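PDB 6P74: OLD nuclease from Thermus scotoductus, which degrades linear or supercoiled double-stranded DNA from 5' to 3' with divalent metal ions and has a DNA-stimulated ATPase activity. Local coordinates for residues A315-R327 with S337-R351. Residues are numbered along the deposited sequence; the frame is centred on the assembly and turned at random.
Sequences ADVNRFEALRLVR and SYVREEDKSALDNVR. With SO4 (sulfate ion), chain G.
Ser337 and Leu325 form an antiparallel hydrogen-bonded pair: Ser337 N donates to Leu325 O at 2.8 Å, and Leu325 N to Ser337 O. This pairing sets strand 334-337 against strand 323-328 of the ATPase domain's mixed sheet. A water donates to Leu325 O, accepts from Arg327 NE and lies 2.7 Å from Ser337 OG. Tyr338 CB lies 3.3 Å from Leu323 O and beside Arg324 CD, while O2 of a sulfate, probably from the crystallisation liquor, lies over one face of the ring. Val339 makes an apolar contact, CG2 to Phe320 CD1 at 3.8 Å. Lys344 lays the methylenes CD and CE across Glu321 CG (CD to CG 4.0 Å), its NZ salt-bridged to Glu341. Leu347 CD2 sits 3.7 Å from the Phe320 ring centroid, a CH-pi contact over the face. With CG anti to the backbone N (chi1 170°) and a bend at chi3, Arg351 brings its guanidinium end-on to Glu321: NH2 meets the syn lone pair of OE2 at 2.8 Å, and NH1 reaches OE1 in a nearly straight bond (169°). NH1 also donates to Asn318 O at 2.6 Å; NH2 has a second carboxylate in Asp348 OD1. Phe320 CE2 lies over one guanidinium face, the planes 20° apart. Two carboxylates and a carbonyl thus fix the guanidinium's rotation and probably favour its charged form, tying helix 341-355 to the loop preceding strand 323-328.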
ATOM      1  N   ALA A 315      15.096  12.062 -16.167  1.00 74.10           N
ATOM      2  CA  ALA A 315      14.179  13.144 -16.516  1.00 69.19           C
ATOM      3  C   ALA A 315      15.003  14.170 -17.284  1.00 73.23           C
ATOM      4  O   ALA A 315      15.566  15.095 -16.696  1.00 70.07           O
ATOM      5  CB  ALA A 315      13.513  13.713 -15.290  1.00 63.00           C
ATOM      6  N   ASP A 316      15.071  13.982 -18.603  1.00 80.54           N
ATOM      7  CA  ASP A 316      15.955  14.742 -19.481  1.00 82.69           C
ATOM      8  C   ASP A 316      15.224  15.962 -20.025  1.00 77.87           C
ATOM      9  O   ASP A 316      14.188  15.816 -20.685  1.00 78.32           O
ATOM     10  CB  ASP A 316      16.428  13.861 -20.632  1.00 82.92           C
ATOM     11  CG  ASP A 316      17.694  14.366 -21.263  1.00 97.72           C
ATOM     12  OD1 ASP A 316      17.727  15.546 -21.705  1.00100.03           O
ATOM     13  OD2 ASP A 316      18.665  13.574 -21.297  1.00107.12           O
ATOM     14  N   VAL A 317      15.775  17.160 -19.786  1.00 69.03           N
ATOM     15  CA  VAL A 317      15.110  18.356 -20.295  1.00 76.02           C
ATOM     16  C   VAL A 317      15.109  18.380 -21.822  1.00 84.62           C
ATOM     17  O   VAL A 317      14.217  18.973 -22.434  1.00 93.79           O
ATOM     18  CB  VAL A 317      15.739  19.639 -19.719  1.00 81.66           C
ATOM     19  CG1 VAL A 317      17.122  19.718 -20.162  1.00 80.16           C
ATOM     20  CG2 VAL A 317      15.040  20.849 -20.234  1.00 92.54           C
ATOM     21  N   ASN A 318      16.089  17.753 -22.469  1.00 82.90           N
ATOM     22  CA  ASN A 318      16.099  17.763 -23.926  1.00 84.79           C
ATOM     23  C   ASN A 318      15.006  16.879 -24.493  1.00 86.91           C
ATOM     24  O   ASN A 318      14.652  17.013 -25.664  1.00 93.17           O
ATOM     25  CB  ASN A 318      17.470  17.332 -24.450  1.00 94.03           C
ATOM     26  CG  ASN A 318      18.604  18.133 -23.817  1.00113.80           C
ATOM     27  OD1 ASN A 318      18.952  19.232 -24.279  1.00114.53           O
ATOM     28  ND2 ASN A 318      19.169  17.599 -22.729  1.00120.17           N
ATOM     29  N   ARG A 319      14.444  16.004 -23.683  1.00 64.74           N
ATOM     30  CA  ARG A 319      13.323  15.188 -24.115  1.00 69.76           C
ATOM     31  C   ARG A 319      12.244  15.851 -23.254  1.00 64.99           C
ATOM     32  O   ARG A 319      12.074  15.523 -22.076  1.00 67.57           O
ATOM     33  CB  ARG A 319      13.605  13.729 -23.741  1.00 74.43           C
ATOM     34  CG  ARG A 319      12.898  12.697 -24.567  1.00 84.11           C
ATOM     35  CD  ARG A 319      13.410  11.311 -24.196  1.00 94.73           C
ATOM     36  NE  ARG A 319      14.586  10.894 -24.962  1.00 92.98           N
ATOM     37  CZ  ARG A 319      14.526  10.057 -25.997  1.00 90.41           C
ATOM     38  NH1 ARG A 319      13.353   9.546 -26.375  1.00 82.69           N
ATOM     39  NH2 ARG A 319      15.633   9.715 -26.643  1.00 94.82           N
ATOM     40  N   PHE A 320      11.514  16.804 -23.835  1.00 70.64           N
ATOM     41  CA  PHE A 320      10.620  17.632 -23.031  1.00 72.12           C
ATOM     42  C   PHE A 320       9.255  17.022 -23.340  1.00 66.96           C
ATOM     43  O   PHE A 320       8.344  17.145 -22.514  1.00 61.97           O
ATOM     44  CB  PHE A 320      10.614  19.144 -23.310  1.00 62.63           C
ATOM     45  CG  PHE A 320      10.510  19.491 -24.761  1.00 65.44           C
ATOM     46  CD1 PHE A 320       9.293  19.418 -25.421  1.00 64.33           C
ATOM     47  CD2 PHE A 320      11.630  19.924 -25.468  1.00 64.80           C
ATOM     48  CE1 PHE A 320       9.194  19.746 -26.773  1.00 68.67           C
ATOM     49  CE2 PHE A 320      11.547  20.251 -26.822  1.00 59.09           C
ATOM     50  CZ  PHE A 320      10.328  20.165 -27.474  1.00 67.02           C
ATOM     51  N   GLU A 321       9.096  16.338 -24.479  1.00 61.86           N
ATOM     52  CA  GLU A 321       7.810  15.706 -24.752  1.00 70.88           C
ATOM     53  C   GLU A 321       7.471  14.658 -23.702  1.00 65.36           C
ATOM     54  O   GLU A 321       6.291  14.423 -23.424  1.00 60.74           O
ATOM     55  CB  GLU A 321       7.794  15.063 -26.149  1.00 76.92           C
ATOM     56  CG  GLU A 321       8.034  16.044 -27.304  1.00 78.49           C
ATOM     57  CD  GLU A 321       9.514  16.273 -27.586  1.00 81.68           C
ATOM     58  OE1 GLU A 321      10.361  15.940 -26.723  1.00 81.88           O
ATOM     59  OE2 GLU A 321       9.834  16.786 -28.679  1.00 80.82           O
ATOM     60  N   ALA A 322       8.486  14.013 -23.117  1.00 63.69           N
ATOM     61  CA  ALA A 322       8.240  12.941 -22.151  1.00 69.94           C
ATOM     62  C   ALA A 322       7.750  13.453 -20.800  1.00 71.29           C
ATOM     63  O   ALA A 322       7.123  12.693 -20.052  1.00 70.67           O
ATOM     64  CB  ALA A 322       9.506  12.123 -21.940  1.00 66.96           C
ATOM     65  N   LEU A 323       7.976  14.730 -20.500  1.00 66.52           N
ATOM     66  CA  LEU A 323       7.859  15.239 -19.145  1.00 57.59           C
ATOM     67  C   LEU A 323       6.418  15.446 -18.726  1.00 61.81           C
ATOM     68  O   LEU A 323       5.616  16.037 -19.463  1.00 68.95           O
ATOM     69  CB  LEU A 323       8.631  16.548 -19.019  1.00 61.21           C
ATOM     70  CG  LEU A 323      10.149  16.351 -19.091  1.00 60.35           C
ATOM     71  CD1 LEU A 323      10.891  17.681 -19.074  1.00 57.27           C
ATOM     72  CD2 LEU A 323      10.631  15.413 -17.975  1.00 61.20           C
ATOM     73  N   ARG A 324       6.100  14.948 -17.533  1.00 62.15           N
ATOM     74  CA  ARG A 324       4.861  15.235 -16.827  1.00 63.90           C
ATOM     75  C   ARG A 324       5.242  15.609 -15.409  1.00 64.10           C
ATOM     76  O   ARG A 324       5.873  14.805 -14.711  1.00 64.56           O
ATOM     77  CB  ARG A 324       3.911  14.022 -16.796  1.00 65.51           C
ATOM     78  CG  ARG A 324       3.711  13.292 -18.107  1.00 66.49           C
ATOM     79  CD  ARG A 324       2.899  14.123 -19.076  1.00 66.41           C
ATOM     80  NE  ARG A 324       2.660  13.355 -20.286  1.00 73.27           N
ATOM     81  CZ  ARG A 324       3.442  13.388 -21.355  1.00 67.68           C
ATOM     82  NH1 ARG A 324       4.514  14.184 -21.378  1.00 55.02           N
ATOM     83  NH2 ARG A 324       3.146  12.626 -22.395  1.00 64.64           N
ATOM     84  N   LEU A 325       4.843  16.799 -14.968  1.00 62.87           N
ATOM     85  CA  LEU A 325       5.168  17.269 -13.620  1.00 64.72           C
ATOM     86  C   LEU A 325       3.894  17.329 -12.784  1.00 62.71           C
ATOM     87  O   LEU A 325       2.910  17.963 -13.184  1.00 66.89           O
ATOM     88  CB  LEU A 325       5.884  18.625 -13.681  1.00 66.84           C
ATOM     89  CG  LEU A 325       6.166  19.431 -12.410  1.00 73.14           C
ATOM     90  CD1 LEU A 325       6.923  18.638 -11.384  1.00 76.48           C
ATOM     91  CD2 LEU A 325       6.967  20.667 -12.783  1.00 80.37           C
ATOM     92  N   VAL A 326       3.908  16.651 -11.637  1.00 66.86           N
ATOM     93  CA  VAL A 326       2.716  16.411 -10.823  1.00 71.23           C
ATOM     94  C   VAL A 326       2.923  17.060  -9.460  1.00 77.18           C
ATOM     95  O   VAL A 326       3.948  16.827  -8.810  1.00 77.27           O
ATOM     96  CB  VAL A 326       2.425  14.904 -10.663  1.00 72.42           C
ATOM     97  CG1 VAL A 326       1.183  14.661  -9.771  1.00 73.79           C
ATOM     98  CG2 VAL A 326       2.223  14.243 -12.007  1.00 69.61           C
ATOM     99  N   ARG A 327       1.955  17.867  -9.023  1.00 81.31           N
ATOM    100  CA  ARG A 327       2.075  18.489  -7.710  1.00 82.94           C
ATOM    101  C   ARG A 327       0.721  19.020  -7.260  1.00 88.49           C
ATOM    102  O   ARG A 327      -0.219  19.134  -8.055  1.00 89.35           O
ATOM    103  CB  ARG A 327       3.130  19.598  -7.717  1.00 82.81           C
ATOM    104  CG  ARG A 327       2.676  20.874  -8.299  1.00 82.09           C
ATOM    105  CD  ARG A 327       3.867  21.699  -8.672  1.00 92.49           C
ATOM    106  NE  ARG A 327       3.678  22.168 -10.031  1.00101.04           N
ATOM    107  CZ  ARG A 327       4.572  22.834 -10.742  1.00 93.86           C
ATOM    108  NH1 ARG A 327       5.766  23.138 -10.236  1.00 87.48           N
ATOM    109  NH2 ARG A 327       4.246  23.185 -11.975  1.00 92.33           N
ATOM    110  N   SER A 337       1.346  18.989 -15.267  1.00 57.74           N
ATOM    111  CA  SER A 337       1.851  19.909 -16.276  1.00 59.93           C
ATOM    112  C   SER A 337       2.711  19.159 -17.276  1.00 61.30           C
ATOM    113  O   SER A 337       3.363  18.172 -16.928  1.00 65.40           O
ATOM    114  CB  SER A 337       2.717  21.038 -15.656  1.00 66.62           C
ATOM    115  OG  SER A 337       2.104  21.555 -14.498  1.00 73.89           O
ATOM    116  N   TYR A 338       2.749  19.678 -18.503  1.00 66.87           N
ATOM    117  CA  TYR A 338       3.448  19.080 -19.636  1.00 66.25           C
ATOM    118  C   TYR A 338       3.414  20.069 -20.792  1.00 69.97           C
ATOM    119  O   TYR A 338       2.613  21.009 -20.803  1.00 71.74           O
ATOM    120  CB  TYR A 338       2.817  17.743 -20.055  1.00 68.25           C
ATOM    121  CG  TYR A 338       1.324  17.824 -20.323  1.00 65.55           C
ATOM    122  CD1 TYR A 338       0.837  18.210 -21.572  1.00 65.72           C
ATOM    123  CD2 TYR A 338       0.408  17.533 -19.332  1.00 66.46           C
ATOM    124  CE1 TYR A 338      -0.525  18.313 -21.826  1.00 70.60           C
ATOM    125  CE2 TYR A 338      -0.978  17.614 -19.578  1.00 76.83           C
ATOM    126  CZ  TYR A 338      -1.438  17.999 -20.833  1.00 76.69           C
ATOM    127  OH  TYR A 338      -2.802  18.094 -21.092  1.00 74.44           O
ATOM    128  N   VAL A 339       4.298  19.855 -21.763  1.00 63.71           N
ATOM    129  CA  VAL A 339       4.275  20.677 -22.966  1.00 62.18           C
ATOM    130  C   VAL A 339       3.027  20.323 -23.770  1.00 67.79           C
ATOM    131  O   VAL A 339       2.819  19.164 -24.143  1.00 68.52           O
ATOM    132  CB  VAL A 339       5.549  20.483 -23.794  1.00 62.24           C
ATOM    133  CG1 VAL A 339       5.532  21.427 -24.962  1.00 68.96           C
ATOM    134  CG2 VAL A 339       6.795  20.740 -22.942  1.00 56.75           C
ATOM    135  N   ARG A 340       2.181  21.321 -24.021  1.00 74.68           N
ATOM    136  CA  ARG A 340       0.984  21.132 -24.828  1.00 78.20           C
ATOM    137  C   ARG A 340       1.350  20.885 -26.287  1.00 85.99           C
ATOM    138  O   ARG A 340       2.390  21.331 -26.774  1.00 88.29           O
ATOM    139  CB  ARG A 340       0.065  22.351 -24.723  1.00 80.34           C
ATOM    140  CG  ARG A 340      -0.456  22.635 -23.320  1.00 85.97           C
ATOM    141  CD  ARG A 340      -1.451  23.805 -23.279  1.00101.33           C
ATOM    142  NE  ARG A 340      -2.668  23.530 -24.055  1.00118.05           N
ATOM    143  CZ  ARG A 340      -3.635  22.678 -23.698  1.00124.79           C
ATOM    144  NH1 ARG A 340      -3.551  21.990 -22.560  1.00124.72           N
ATOM    145  NH2 ARG A 340      -4.691  22.500 -24.490  1.00123.65           N
ATOM    146  N   GLU A 341       0.471  20.159 -26.987  1.00 90.67           N
ATOM    147  CA  GLU A 341       0.703  19.832 -28.394  1.00 92.88           C
ATOM    148  C   GLU A 341       0.964  21.080 -29.235  1.00 94.62           C
ATOM    149  O   GLU A 341       1.961  21.162 -29.960  1.00 96.79           O
ATOM    150  CB  GLU A 341      -0.497  19.049 -28.935  1.00 97.86           C
ATOM    151  CG  GLU A 341      -0.321  17.545 -28.836  1.00 97.13           C
ATOM    152  CD  GLU A 341       0.704  17.043 -29.826  1.00100.62           C
ATOM    153  OE1 GLU A 341       0.767  17.630 -30.935  1.00 99.43           O
ATOM    154  OE2 GLU A 341       1.446  16.086 -29.494  1.00100.19           O
ATOM    155  N   GLU A 342       0.058  22.049 -29.174  1.00101.86           N
ATOM    156  CA  GLU A 342       0.251  23.348 -29.807  1.00107.36           C
ATOM    157  C   GLU A 342       1.686  23.857 -29.674  1.00105.85           C
ATOM    158  O   GLU A 342       2.279  24.345 -30.642  1.00108.47           O
ATOM    159  CB  GLU A 342      -0.716  24.337 -29.173  1.00108.00           C
ATOM    160  CG  GLU A 342      -0.826  24.083 -27.682  1.00113.63           C
ATOM    161  CD  GLU A 342      -1.945  24.845 -27.006  1.00118.73           C
ATOM    162  OE1 GLU A 342      -1.691  25.976 -26.519  1.00115.27           O
ATOM    163  OE2 GLU A 342      -3.072  24.295 -26.955  1.00120.59           O
ATOM    164  N   ASP A 343       2.255  23.740 -28.481  1.00101.17           N
ATOM    165  CA  ASP A 343       3.530  24.368 -28.160  1.00 94.71           C
ATOM    166  C   ASP A 343       4.754  23.544 -28.546  1.00 82.24           C
ATOM    167  O   ASP A 343       5.868  24.083 -28.530  1.00 78.68           O
ATOM    168  CB  ASP A 343       3.583  24.673 -26.662  1.00 98.60           C
ATOM    169  CG  ASP A 343       2.521  25.654 -26.247  1.00108.91           C
ATOM    170  OD1 ASP A 343       1.852  26.194 -27.157  1.00118.23           O
ATOM    171  OD2 ASP A 343       2.348  25.882 -25.031  1.00106.67           O
ATOM    172  N   LYS A 344       4.578  22.265 -28.900  1.00 75.85           N
ATOM    173  CA  LYS A 344       5.728  21.396 -29.123  1.00 78.85           C
ATOM    174  C   LYS A 344       6.633  21.923 -30.234  1.00 80.64           C
ATOM    175  O   LYS A 344       7.861  21.854 -30.125  1.00 79.44           O
ATOM    176  CB  LYS A 344       5.264  19.975 -29.434  1.00 80.03           C
ATOM    177  CG  LYS A 344       4.789  19.186 -28.206  1.00 84.10           C
ATOM    178  CD  LYS A 344       4.591  17.713 -28.557  1.00 84.07           C
ATOM    179  CE  LYS A 344       4.031  16.898 -27.406  1.00 86.98           C
ATOM    180  NZ  LYS A 344       4.019  15.437 -27.766  1.00 87.97           N
ATOM    181  N   SER A 345       6.058  22.455 -31.308  1.00 82.27           N
ATOM    182  CA  SER A 345       6.898  22.798 -32.449  1.00 86.69           C
ATOM    183  C   SER A 345       7.780  24.011 -32.151  1.00 82.87           C
ATOM    184  O   SER A 345       8.944  24.045 -32.557  1.00 82.23           O
ATOM    185  CB  SER A 345       6.038  23.042 -33.682  1.00 89.99           C
ATOM    186  OG  SER A 345       5.424  24.305 -33.560  1.00100.02           O
ATOM    187  N   ALA A 346       7.257  25.014 -31.446  1.00 81.05           N
ATOM    188  CA  ALA A 346       8.085  26.162 -31.079  1.00 74.56           C
ATOM    189  C   ALA A 346       9.234  25.761 -30.151  1.00 74.41           C
ATOM    190  O   ALA A 346      10.381  26.181 -30.347  1.00 70.65           O
ATOM    191  CB  ALA A 346       7.226  27.246 -30.429  1.00 69.90           C
ATOM    192  N   LEU A 347       8.947  24.959 -29.121  1.00 64.03           N
ATOM    193  CA  LEU A 347      10.023  24.499 -28.249  1.00 61.15           C
ATOM    194  C   LEU A 347      11.021  23.612 -29.004  1.00 69.29           C
ATOM    195  O   LEU A 347      12.229  23.654 -28.740  1.00 67.72           O
ATOM    196  CB  LEU A 347       9.443  23.766 -27.040  1.00 65.59           C
ATOM    197  CG  LEU A 347      10.373  23.790 -25.824  1.00 71.02           C
ATOM    198  CD1 LEU A 347      10.793  25.242 -25.514  1.00 67.89           C
ATOM    199  CD2 LEU A 347       9.737  23.145 -24.611  1.00 65.53           C
ATOM    200  N   ASP A 348      10.542  22.809 -29.954  1.00 74.27           N
ATOM    201  CA  ASP A 348      11.452  21.957 -30.714  1.00 76.17           C
ATOM    202  C   ASP A 348      12.405  22.797 -31.552  1.00 74.93           C
ATOM    203  O   ASP A 348      13.598  22.481 -31.665  1.00 74.54           O
ATOM    204  CB  ASP A 348      10.653  20.985 -31.600  1.00 81.38           C
ATOM    205  CG  ASP A 348      11.548  20.154 -32.531  1.00 82.58           C
ATOM    206  OD1 ASP A 348      12.299  19.272 -32.045  1.00 79.96           O
ATOM    207  OD2 ASP A 348      11.505  20.393 -33.758  1.00 87.21           O
ATOM    208  N   ASN A 349      11.895  23.872 -32.154  1.00 70.56           N
ATOM    209  CA  ASN A 349      12.764  24.810 -32.857  1.00 73.32           C
ATOM    210  C   ASN A 349      13.840  25.358 -31.928  1.00 74.60           C
ATOM    211  O   ASN A 349      15.003  25.498 -32.326  1.00 71.32           O
ATOM    212  CB  ASN A 349      11.930  25.946 -33.444  1.00 70.91           C
ATOM    213  CG  ASN A 349      12.773  26.979 -34.156  1.00 90.52           C
ATOM    214  OD1 ASN A 349      13.324  26.702 -35.217  1.00106.07           O
ATOM    215  ND2 ASN A 349      12.872  28.181 -33.583  1.00 99.74           N
ATOM    216  N   VAL A 350      13.468  25.667 -30.681  1.00 69.40           N
ATOM    217  CA  VAL A 350      14.429  26.219 -29.736  1.00 70.05           C
ATOM    218  C   VAL A 350      15.441  25.156 -29.362  1.00 65.58           C
ATOM    219  O   VAL A 350      16.625  25.444 -29.187  1.00 66.92           O
ATOM    220  CB  VAL A 350      13.705  26.780 -28.491  1.00 73.82           C
ATOM    221  CG1 VAL A 350      14.692  27.040 -27.384  1.00 70.12           C
ATOM    222  CG2 VAL A 350      12.945  28.067 -28.828  1.00 69.27           C
ATOM    223  N   ARG A 351      14.999  23.905 -29.262  1.00 61.94           N
ATOM    224  CA  ARG A 351      15.928  22.828 -28.955  1.00 64.22           C
ATOM    225  C   ARG A 351      16.954  22.657 -30.068  1.00 74.01           C
ATOM    226  O   ARG A 351      18.131  22.397 -29.798  1.00 80.88           O
ATOM    227  CB  ARG A 351      15.157  21.530 -28.711  1.00 67.67           C
ATOM    228  CG  ARG A 351      16.048  20.304 -28.609  1.00 69.81           C
ATOM    229  CD  ARG A 351      15.265  19.091 -28.178  1.00 69.33           C
ATOM    230  NE  ARG A 351      14.194  18.791 -29.127  1.00 71.52           N
ATOM    231  CZ  ARG A 351      13.138  18.023 -28.857  1.00 69.96           C
ATOM    232  NH1 ARG A 351      12.986  17.477 -27.648  1.00 62.66           N
ATOM    233  NH2 ARG A 351      12.217  17.811 -29.797  1.00 64.77           N
TER
HETATM  234  S   SO4 G 606      -0.379  22.156 -18.959  1.00209.09           S
HETATM  235  O1  SO4 G 606      -0.545  23.440 -19.631  1.00212.09           O
HETATM  236  O2  SO4 G 606      -0.009  21.149 -19.946  1.00210.69           O
HETATM  237  O3  SO4 G 606       0.680  22.274 -17.961  1.00211.25           O
HETATM  238  O4  SO4 G 606      -1.630  21.767 -18.316  1.00205.40           O
HETATM  239  O   HOH W   1       1.818  20.492 -12.019  1.00 69.83           O